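Local coordinates for protein homoprotocatechuate 2,3-dioxygenase (Brevibacterium fuscum, PDB 4Z6M) that uses a mononuclear iron(II) centre to open the aromatic ring of homoprotocatechuate with dioxygen, an extradiol cleavage, at residues S44-L53 with H61-G69; V24-Y35 with I258-I266. The protein carries 1 engineered substitution. All blocks are in the same frame, centred on the assembly; numbering follows the deposited sequence. Where two conformers were deposited one is given.

Contact 1: residues S44-L53 with H61-G69; sequences SYEDENQIYL and HHNLVLTKG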
loop_
_atom_site.group_PDB
_atom_site.type_symbol
_atom_site.label_atom_id
_atom_site.label_comp_id
_atom_site.label_asym_id
_atom_site.label_seq_id
_atom_site.Cartn_x
_atom_site.Cartn_y
_atom_site.Cartn_z
ATOM N N SER A 44 20.439 -17.507 9.846
ATOM C CA SER A 44 21.274 -17.264 11.017
ATOM C C SER A 44 22.433 -18.230 11.081
ATOM O O SER A 44 23.472 -17.900 11.624
ATOM C CB SER A 44 20.445 -17.386 12.304
ATOM O OG SER A 44 19.384 -16.437 12.289
ATOM N N TYR A 45 22.209 -19.450 10.602
ATOM C CA TYR A 45 23.213 -20.516 10.665
ATOM C C TYR A 45 22.727 -21.642 9.777
ATOM O O TYR A 45 21.526 -21.926 9.743
ATOM C CB TYR A 45 23.386 -21.067 12.090
ATOM C CG TYR A 45 24.524 -22.063 12.132
ATOM C CD1 TYR A 45 25.836 -21.621 12.053
ATOM C CD2 TYR A 45 24.294 -23.437 12.141
ATOM C CE1 TYR A 45 26.889 -22.509 12.037
ATOM C CE2 TYR A 45 25.350 -24.333 12.141
ATOM C CZ TYR A 45 26.640 -23.868 12.088
ATOM O OH TYR A 45 27.689 -24.749 12.086
ATOM N N GLU A 46 23.629 -22.317 9.077
ATOM C CA GLU A 46 23.252 -23.554 8.396
ATOM C C GLU A 46 24.426 -24.504 8.290
ATOM O O GLU A 46 25.585 -24.096 8.262
ATOM C CB GLU A 46 22.640 -23.286 7.010
ATOM C CG GLU A 46 23.540 -22.616 6.022
ATOM C CD GLU A 46 22.861 -22.333 4.695
ATOM O OE1 GLU A 46 22.075 -23.181 4.222
ATOM O OE2 GLU A 46 23.123 -21.247 4.129
ATOM N N ASP A 47 24.079 -25.776 8.218
ATOM C CA ASP A 47 25.028 -26.832 7.903
ATOM C C ASP A 47 24.324 -27.889 7.050
ATOM O O ASP A 47 23.314 -27.598 6.395
ATOM C CB ASP A 47 25.711 -27.343 9.190
ATOM C CG ASP A 47 24.747 -27.979 10.192
ATOM O OD1 ASP A 47 23.654 -28.444 9.794
ATOM O OD2 ASP A 47 25.082 -28.009 11.412
ATOM N N GLU A 48 24.869 -29.105 7.014
ATOM C CA GLU A 48 24.306 -30.132 6.168
ATOM C C GLU A 48 23.022 -30.751 6.713
ATOM O O GLU A 48 22.340 -31.492 5.997
ATOM C CB GLU A 48 25.350 -31.238 5.941
ATOM C CG GLU A 48 26.662 -30.751 5.330
ATOM C CD GLU A 48 26.526 -30.300 3.886
ATOM O OE1 GLU A 48 25.464 -30.543 3.260
ATOM O OE2 GLU A 48 27.510 -29.722 3.350
ATOM N N ASN A 49 22.760 -30.529 7.996
ATOM C CA ASN A 49 21.613 -31.122 8.681
ATOM C C ASN A 49 20.507 -30.148 9.087
ATOM O O ASN A 49 19.367 -30.574 9.281
ATOM C CB ASN A 49 22.111 -31.823 9.935
ATOM C CG ASN A 49 22.908 -33.054 9.598
ATOM O OD1 ASN A 49 22.388 -33.960 8.973
ATOM N ND2 ASN A 49 24.163 -33.071 9.949
ATOM N N GLN A 50 20.844 -28.859 9.231
ATOM C CA GLN A 50 19.888 -27.882 9.754
ATOM C C GLN A 50 20.078 -26.527 9.104
ATOM O O GLN A 50 21.180 -26.148 8.730
ATOM C CB GLN A 50 20.057 -27.686 11.262
ATOM C CG GLN A 50 19.761 -28.912 12.109
ATOM C CD GLN A 50 19.871 -28.604 13.593
ATOM O OE1 GLN A 50 20.903 -28.143 14.072
ATOM N NE2 GLN A 50 18.798 -28.835 14.320
ATOM N N ILE A 51 18.979 -25.801 9.000
ATOM C CA ILE A 51 18.985 -24.399 8.613
ATOM C C ILE A 51 18.217 -23.616 9.642
ATOM O O ILE A 51 17.090 -23.968 9.988
ATOM C CB ILE A 51 18.353 -24.190 7.221
ATOM C CG1 ILE A 51 19.094 -25.055 6.182
ATOM C CG2 ILE A 51 18.367 -22.717 6.844
ATOM C CD1 ILE A 51 18.393 -25.145 4.860
ATOM N N TYR A 52 18.839 -22.566 10.136
ATOM C CA TYR A 52 18.272 -21.712 11.178
ATOM C C TYR A 52 17.914 -20.386 10.520
ATOM O O TYR A 52 18.775 -19.749 9.924
ATOM C CB TYR A 52 19.287 -21.444 12.284
ATOM C CG TYR A 52 19.596 -22.652 13.140
ATOM C CD1 TYR A 52 20.396 -23.693 12.666
ATOM C CD2 TYR A 52 19.122 -22.732 14.441
ATOM C CE1 TYR A 52 20.674 -24.807 13.459
ATOM C CE2 TYR A 52 19.396 -23.831 15.243
ATOM C CZ TYR A 52 20.172 -24.866 14.747
ATOM O OH TYR A 52 20.406 -25.968 15.553
ATOM N N LEU A 53 16.647 -19.982 10.636
ATOM C CA LEU A 53 16.100 -18.853 9.906
ATOM C C LEU A 53 15.427 -17.868 10.851
ATOM O O LEU A 53 14.829 -18.271 11.852
ATOM C CB LEU A 53 15.045 -19.328 8.911
ATOM C CG LEU A 53 15.559 -20.289 7.836
ATOM C CD1 LEU A 53 14.394 -20.949 7.117
ATOM C CD2 LEU A 53 16.483 -19.563 6.873
ATOM N N HIS A 61 17.975 -15.665 18.135
ATOM C CA HIS A 61 18.792 -16.311 17.127
ATOM C C HIS A 61 18.003 -16.778 15.907
ATOM O O HIS A 61 18.481 -16.709 14.786
ATOM C CB HIS A 61 19.521 -17.488 17.752
ATOM C CG HIS A 61 20.471 -18.175 16.833
ATOM N ND1 HIS A 61 20.140 -19.319 16.149
ATOM C CD2 HIS A 61 21.764 -17.921 16.533
ATOM C CE1 HIS A 61 21.184 -19.746 15.461
ATOM N NE2 HIS A 61 22.179 -18.904 15.667
ATOM N N HIS A 62 16.773 -17.254 16.118
ATOM C CA HIS A 62 15.986 -17.772 15.015
ATOM C C HIS A 62 14.502 -17.813 15.379
ATOM O O HIS A 62 14.132 -17.795 16.551
ATOM C CB HIS A 62 16.447 -19.165 14.632
ATOM C CG HIS A 62 16.428 -20.119 15.779
ATOM N ND1 HIS A 62 17.558 -20.445 16.492
ATOM C CD2 HIS A 62 15.411 -20.798 16.357
ATOM C CE1 HIS A 62 17.239 -21.281 17.457
ATOM N NE2 HIS A 62 15.938 -21.504 17.404
ATOM N N ASN A 63 13.693 -17.892 14.336
ATOM C CA ASN A 63 12.253 -18.147 14.433
ATOM C C ASN A 63 11.855 -19.506 13.858
ATOM O O ASN A 63 10.703 -19.943 14.047
ATOM C CB ASN A 63 11.451 -17.082 13.713
ATOM C CG ASN A 63 11.639 -15.694 14.287
ATOM O OD1 ASN A 63 12.004 -14.762 13.554
ATOM N ND2 ASN A 63 11.392 -15.537 15.576
ATOM N N LEU A 64 12.759 -20.146 13.117
ATOM C CA LEU A 64 12.427 -21.386 12.438
ATOM C C LEU A 64 13.708 -22.193 12.303
ATOM O O LEU A 64 14.714 -21.680 11.819
ATOM C CB LEU A 64 11.803 -21.115 11.074
ATOM C CG LEU A 64 11.261 -22.287 10.288
ATOM C CD1 LEU A 64 10.099 -22.958 11.018
ATOM C CD2 LEU A 64 10.801 -21.828 8.914
ATOM N N VAL A 65 13.674 -23.443 12.757
ATOM C CA VAL A 65 14.762 -24.392 12.546
ATOM C C VAL A 65 14.235 -25.487 11.642
ATOM O O VAL A 65 13.231 -26.143 11.964
ATOM C CB VAL A 65 15.274 -24.997 13.870
ATOM C CG1 VAL A 65 16.490 -25.881 13.593
ATOM C CG2 VAL A 65 15.637 -23.897 14.840
ATOM N N LEU A 66 14.899 -25.689 10.511
ATOM C CA LEU A 66 14.596 -26.804 9.618
ATOM C C LEU A 66 15.637 -27.883 9.896
ATOM O O LEU A 66 16.840 -27.641 9.760
ATOM C CB LEU A 66 14.672 -26.379 8.155
ATOM C CG LEU A 66 13.877 -25.135 7.773
ATOM C CD1 LEU A 66 14.128 -24.791 6.312
ATOM C CD2 LEU A 66 12.394 -25.312 8.086
ATOM N N THR A 67 15.176 -29.068 10.301
ATOM C CA THR A 67 16.059 -30.178 10.677
ATOM C C THR A 67 15.791 -31.331 9.729
ATOM O O THR A 67 14.669 -31.786 9.614
ATOM C CB THR A 67 15.830 -30.585 12.140
ATOM O OG1 THR A 67 16.200 -29.511 13.003
ATOM C CG2 THR A 67 16.617 -31.828 12.510
ATOM N N LYS A 68 16.829 -31.836 9.077
ATOM C CA LYS A 68 16.687 -32.973 8.196
ATOM C C LYS A 68 16.305 -34.211 9.016
ATOM O O LYS A 68 16.887 -34.474 10.063
ATOM C CB LYS A 68 18.011 -33.231 7.478
ATOM C CG LYS A 68 18.007 -34.368 6.471
ATOM C CD LYS A 68 19.432 -34.546 5.943
ATOM C CE LYS A 68 19.585 -35.852 5.185
ATOM N NZ LYS A 68 18.519 -36.024 4.152
ATOM N N GLY A 69 15.318 -34.956 8.547
ATOM C CA GLY A 69 14.973 -36.220 9.173
ATOM C C GLY A 69 14.109 -37.073 8.283
ATOM O O GLY A 69 13.789 -36.685 7.174
#
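Y52 and V65 face each other as a non-hydrogen-bonded pair in the antiparallel hairpin of strands 50-54 and 64-68, their side chains lying alongside and pointing the same way. With chi1 at -70°, CG of Y52 stands anti to its carbonyl carbon, which brings one face of the ring over CG1 of V65. Followed outward, CB of Y52 passes CE1 of H61, and CG of Y52 lies 4.0 Å from that CE1. CD2 of Y52 then reaches ND1 of H62 at 3.4 Å, in an offset edge-to-face pair that turns the tyrosine edge toward the imidazole face. Further along, CE2 rests on both V65 methyls, and CG1 of V65 sits over one ring face, 4.0 Å from the centroid, as a CH-pi contact. At the tip, OH of Y52 donates to OE1 of Q50 over 2.7 Å, approaching from above the carbonyl plane, and is also hydrogen-bonded to the backbone N of K110. NE2 of Q50 carries the hydrogen bonding on to OG1 of T67 at 3.0 Å, in the amide plane, and that hydroxyl has E22 as a further partner.

The opposite sheet face is apolar: L53 CD1 touches both L64 CD2 and L66 CD1, the latter 3.9 Å away, and the three leucines pack against Y35 of helix 28-38. Beyond L53 the hairpin is irregular. N63 and L64 both face L53 in a classic beta bulge, and L53 O accepts from both their amides. S44 OG donates to H61 O at 2.7 Å, while its CB lies over the H61 imidazole.

With OE1 of Q50 accepting from a phenol and NE2 donating to a hydroxyl, the amide is probably fixed in rotation, and a series of hydrogen bonds runs across one face while hydrocarbon packs the other.

Contact 2: residues V24-Y35 with I258-I266; sequences VVTDLAKSRNFY and ILDPDNHRI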
loop_
_atom_site.group_PDB
_atom_site.type_symbol
_atom_site.label_atom_id
_atom_site.label_comp_id
_atom_site.label_asym_id
_atom_site.label_seq_id
_atom_site.Cartn_x
_atom_site.Cartn_y
_atom_site.Cartn_z
ATOM N N VAL A 24 10.879 -30.812 11.179
ATOM C CA VAL A 24 11.633 -31.822 10.458
ATOM C C VAL A 24 11.185 -31.802 9.015
ATOM O O VAL A 24 9.983 -31.775 8.712
ATOM C CB VAL A 24 11.480 -33.226 11.079
ATOM C CG1 VAL A 24 12.264 -34.246 10.275
ATOM C CG2 VAL A 24 11.962 -33.205 12.528
ATOM N N VAL A 25 12.170 -31.769 8.130
ATOM C CA VAL A 25 11.975 -31.742 6.675
ATOM C C VAL A 25 12.753 -32.888 6.039
ATOM O O VAL A 25 13.734 -33.347 6.603
ATOM C CB VAL A 25 12.407 -30.390 6.067
ATOM C CG1 VAL A 25 11.606 -29.265 6.707
ATOM C CG2 VAL A 25 13.913 -30.157 6.216
ATOM N N THR A 26 12.311 -33.357 4.873
ATOM C CA THR A 26 12.891 -34.565 4.277
ATOM C C THR A 26 14.032 -34.282 3.306
ATOM O O THR A 26 14.910 -35.131 3.124
ATOM C CB THR A 26 11.834 -35.432 3.557
ATOM O OG1 THR A 26 11.146 -34.673 2.556
ATOM C CG2 THR A 26 10.863 -36.038 4.588
ATOM N N ASP A 27 13.991 -33.105 2.674
ATOM C CA ASP A 27 15.025 -32.714 1.703
ATOM C C ASP A 27 15.406 -31.282 2.048
ATOM O O ASP A 27 14.654 -30.329 1.771
ATOM C CB ASP A 27 14.473 -32.817 0.284
ATOM C CG ASP A 27 15.488 -32.495 -0.790
ATOM O OD1 ASP A 27 16.309 -31.565 -0.632
ATOM O OD2 ASP A 27 15.454 -33.188 -1.836
ATOM N N LEU A 28 16.547 -31.133 2.699
ATOM C CA LEU A 28 16.935 -29.851 3.260
ATOM C C LEU A 28 17.129 -28.793 2.178
ATOM O O LEU A 28 16.732 -27.641 2.352
ATOM C CB LEU A 28 18.180 -30.010 4.119
ATOM C CG LEU A 28 18.543 -28.875 5.068
ATOM C CD1 LEU A 28 17.542 -28.750 6.197
ATOM C CD2 LEU A 28 19.925 -29.162 5.621
ATOM N N ALA A 29 17.702 -29.168 1.037
ATOM C CA ALA A 29 17.883 -28.200 -0.056
ATOM C C ALA A 29 16.580 -27.692 -0.656
ATOM O O ALA A 29 16.450 -26.503 -0.958
ATOM C CB ALA A 29 18.773 -28.764 -1.155
ATOM N N LYS A 30 15.614 -28.591 -0.822
ATOM C CA LYS A 30 14.319 -28.192 -1.358
ATOM C C LYS A 30 13.626 -27.271 -0.351
ATOM O O LYS A 30 13.022 -26.260 -0.721
ATOM C CB LYS A 30 13.444 -29.414 -1.664
ATOM C CG LYS A 30 13.891 -30.159 -2.918
ATOM C CD LYS A 30 12.895 -31.251 -3.272
ATOM C CE LYS A 30 12.825 -31.522 -4.769
ATOM N NZ LYS A 30 11.679 -32.449 -5.054
ATOM N N SER A 31 13.723 -27.615 0.930
ATOM C CA SER A 31 13.152 -26.750 1.963
ATOM C C SER A 31 13.842 -25.389 2.012
ATOM O O SER A 31 13.188 -24.353 2.136
ATOM C CB SER A 31 13.187 -27.438 3.316
ATOM O OG SER A 31 12.415 -28.624 3.259
ATOM N N ARG A 32 15.167 -25.373 1.860
ATOM C CA ARG A 32 15.893 -24.097 1.794
ATOM C C ARG A 32 15.408 -23.242 0.635
ATOM O O ARG A 32 15.223 -22.027 0.780
ATOM C CB ARG A 32 17.404 -24.342 1.631
ATOM C CG ARG A 32 18.224 -23.086 1.920
ATOM C CD ARG A 32 19.707 -23.300 1.605
ATOM N NE ARG A 32 20.555 -22.219 2.090
ATOM C CZ ARG A 32 20.648 -21.027 1.514
ATOM N NH1 ARG A 32 19.969 -20.754 0.407
ATOM N NH2 ARG A 32 21.458 -20.115 2.034
ATOM N N ASN A 33 15.198 -23.856 -0.524
ATOM C CA ASN A 33 14.738 -23.096 -1.675
ATOM C C ASN A 33 13.392 -22.411 -1.381
ATOM O O ASN A 33 13.157 -21.273 -1.788
ATOM C CB ASN A 33 14.653 -23.994 -2.910
ATOM C CG ASN A 33 14.108 -23.273 -4.124
ATOM O OD1 ASN A 33 12.968 -23.501 -4.520
ATOM N ND2 ASN A 33 14.912 -22.403 -4.720
ATOM N N PHE A 34 12.515 -23.108 -0.669
ATOM C CA PHE A 34 11.207 -22.541 -0.340
ATOM C C PHE A 34 11.361 -21.401 0.673
ATOM O O PHE A 34 10.867 -20.289 0.458
ATOM C CB PHE A 34 10.299 -23.634 0.211
ATOM C CG PHE A 34 8.887 -23.176 0.533
ATOM C CD1 PHE A 34 7.953 -23.027 -0.487
ATOM C CD2 PHE A 34 8.486 -22.928 1.839
ATOM C CE1 PHE A 34 6.643 -22.634 -0.199
ATOM C CE2 PHE A 34 7.183 -22.536 2.124
ATOM C CZ PHE A 34 6.272 -22.398 1.107
ATOM N N TYR A 35 12.004 -21.674 1.811
ATOM C CA TYR A 35 12.005 -20.699 2.884
ATOM C C TYR A 35 12.951 -19.520 2.669
ATOM O O TYR A 35 12.665 -18.409 3.140
ATOM C CB TYR A 35 12.322 -21.359 4.219
ATOM C CG TYR A 35 11.188 -22.236 4.723
ATOM C CD1 TYR A 35 10.088 -21.677 5.354
ATOM C CD2 TYR A 35 11.214 -23.607 4.587
ATOM C CE1 TYR A 35 9.041 -22.456 5.813
ATOM C CE2 TYR A 35 10.176 -24.401 5.050
ATOM C CZ TYR A 35 9.093 -23.822 5.665
ATOM O OH TYR A 35 8.036 -24.551 6.124
ATOM N N ILE A 258 0.057 -21.082 2.504
ATOM C CA ILE A 258 0.854 -21.739 1.504
ATOM C C ILE A 258 1.422 -23.031 2.093
ATOM O O ILE A 258 1.422 -23.233 3.319
ATOM C CB ILE A 258 1.964 -20.808 0.951
ATOM C CG1 ILE A 258 2.935 -20.412 2.050
ATOM C CG2 ILE A 258 1.329 -19.578 0.293
ATOM C CD1 ILE A 258 4.028 -19.466 1.620
ATOM N N LEU A 259 1.929 -23.879 1.211
ATOM C CA LEU A 259 2.423 -25.208 1.603
ATOM C C LEU A 259 3.901 -25.365 1.256
ATOM O O LEU A 259 4.270 -25.189 0.116
ATOM C CB LEU A 259 1.616 -26.320 0.925
ATOM C CG LEU A 259 0.119 -26.285 1.208
ATOM C CD1 LEU A 259 -0.571 -27.278 0.317
ATOM C CD2 LEU A 259 -0.202 -26.532 2.670
ATOM N N ASP A 260 4.707 -25.760 2.233
ATOM C CA ASP A 260 6.142 -26.016 2.001
ATOM C C ASP A 260 6.332 -27.378 1.306
ATOM O O ASP A 260 5.350 -28.085 1.056
ATOM C CB ASP A 260 6.953 -25.810 3.294
ATOM C CG ASP A 260 7.154 -27.076 4.132
ATOM O OD1 ASP A 260 6.504 -28.112 3.867
ATOM O OD2 ASP A 260 7.994 -27.009 5.074
ATOM N N PRO A 261 7.585 -27.752 1.001
ATOM C CA PRO A 261 7.790 -28.972 0.227
ATOM C C PRO A 261 7.337 -30.269 0.903
ATOM O O PRO A 261 7.065 -31.238 0.200
ATOM C CB PRO A 261 9.292 -28.938 -0.074
ATOM C CG PRO A 261 9.587 -27.464 -0.144
ATOM C CD PRO A 261 8.785 -26.899 0.994
ATOM N N ASP A 262 7.280 -30.274 2.241
ATOM C CA ASP A 262 6.771 -31.403 3.018
ATOM C C ASP A 262 5.300 -31.243 3.406
ATOM O O ASP A 262 4.799 -31.976 4.263
ATOM C CB ASP A 262 7.615 -31.589 4.267
ATOM C CG ASP A 262 8.972 -32.165 3.949
ATOM O OD1 ASP A 262 9.037 -33.299 3.466
ATOM O OD2 ASP A 262 9.962 -31.449 4.122
ATOM N N ASN A 263 4.637 -30.280 2.765
ATOM C CA ASN A 263 3.234 -29.937 3.034
ATOM C C ASN A 263 3.004 -29.237 4.377
ATOM O O ASN A 263 1.843 -28.998 4.726
ATOM C CB ASN A 263 2.301 -31.160 2.862
ATOM C CG ASN A 263 2.461 -31.824 1.499
ATOM O OD1 ASN A 263 2.670 -31.143 0.496
ATOM N ND2 ASN A 263 2.349 -33.155 1.455
ATOM N N HIS A 264 4.057 -28.869 5.114
ATOM C CA HIS A 264 3.867 -28.008 6.287
ATOM C C HIS A 264 3.208 -26.707 5.809
ATOM O O HIS A 264 3.660 -26.089 4.851
ATOM C CB HIS A 264 5.144 -27.668 7.021
ATOM C CG HIS A 264 5.890 -28.844 7.551
ATOM N ND1 HIS A 264 5.322 -29.808 8.362
ATOM C CD2 HIS A 264 7.187 -29.184 7.410
ATOM C CE1 HIS A 264 6.254 -30.689 8.697
ATOM N NE2 HIS A 264 7.398 -30.316 8.144
ATOM N N ARG A 265 2.142 -26.300 6.494
ATOM C CA ARG A 265 1.399 -25.091 6.144
ATOM C C ARG A 265 1.961 -23.880 6.848
ATOM O O ARG A 265 2.179 -23.882 8.064
ATOM C CB ARG A 265 -0.058 -25.313 6.523
ATOM C CG ARG A 265 -0.989 -24.153 6.228
ATOM C CD ARG A 265 -2.397 -24.405 6.736
ATOM N NE ARG A 265 -3.108 -25.459 6.016
ATOM C CZ ARG A 265 -3.361 -26.691 6.466
ATOM N NH1 ARG A 265 -2.915 -27.108 7.645
ATOM N NH2 ARG A 265 -4.086 -27.514 5.710
ATOM N N ILE A 266 2.183 -22.832 6.055
ATOM C CA ILE A 266 2.651 -21.550 6.566
ATOM C C ILE A 266 1.560 -20.520 6.272
ATOM O O ILE A 266 1.071 -20.435 5.136
ATOM C CB ILE A 266 3.965 -21.119 5.888
ATOM C CG1 ILE A 266 5.026 -22.225 6.076
ATOM C CG2 ILE A 266 4.444 -19.790 6.437
ATOM C CD1 ILE A 266 5.438 -22.493 7.499
HETATM O O HOH W 1 11.861 -31.172 2.109
HETATM O O HOH W 2 9.872 -28.661 3.875
#
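OD2 of D262 is gripped by three donors: the backbone N of T26, at 3.1 Å, and two waters that also bond to S31 OG. The amide comes in on the syn side but tilted out of the carboxylate plane, whereas OG1 of T26 reaches OD1 of D262 squarely on its syn lone pair at 2.7 Å. The carboxylate thus clasps one residue by backbone and side chain together, and the waters extend its hold to S31 in the first turn of helix 28-38, and one of them also to the backbone N of D27, the N-cap residue. Beside it, NE2 of H264 donates to V24 O at 3.0 Å, almost within the imidazole plane, while ND1 is hydrogen-bonded to S309; the ring is held at both nitrogens.

Farther along the helix the contact turns aromatic. F34, its CG anti to the backbone N (chi1 -177°), lies across the turn: D260 CA stands over one ring face, 3.7 Å from the centroid, and CZ meets I258 CD1. F34 CB packs on P261 CD. Y35 OH donates to D260 OD2 over 2.7 Å, meeting it on the anti side but tilted about 30° out of the carboxylate plane, and its ring edge touches I266 CD1.

I266 lies about 10 Å by its side chain from the iron, and the next residue on strand 265-270 is the iron ligand E267. The type I turn D260-N263, which links strands 254-259 and 265-270, joins the two glyoxalase-family regions of the chain, wedged against the end of strand 15-25 and the helix that follows it.

Overall arrangement
Contact 1 is a local hairpin, partly exposed at its 47-49 turn, whereas contact 2 is largely buried and closes a loop of over two hundred residues enclosing contact 1. Strand 64-68 of contact 1 and strand 15-25 of contact 2 are neighbours in one sheet, with a probable hydrogen bond from V25 N to T67 O, while 258-266 belongs to the other; helix 28-38 lies against the leucine and isoleucine face of the hairpin. A salt bridge between R32 NE and E46 OE1 ties them again. Contact 1 rests mainly on antiparallel backbone pairing, broken by a bulge at one end; contact 2 has no such pairing and relies instead on carboxylates, waters and aromatic packing.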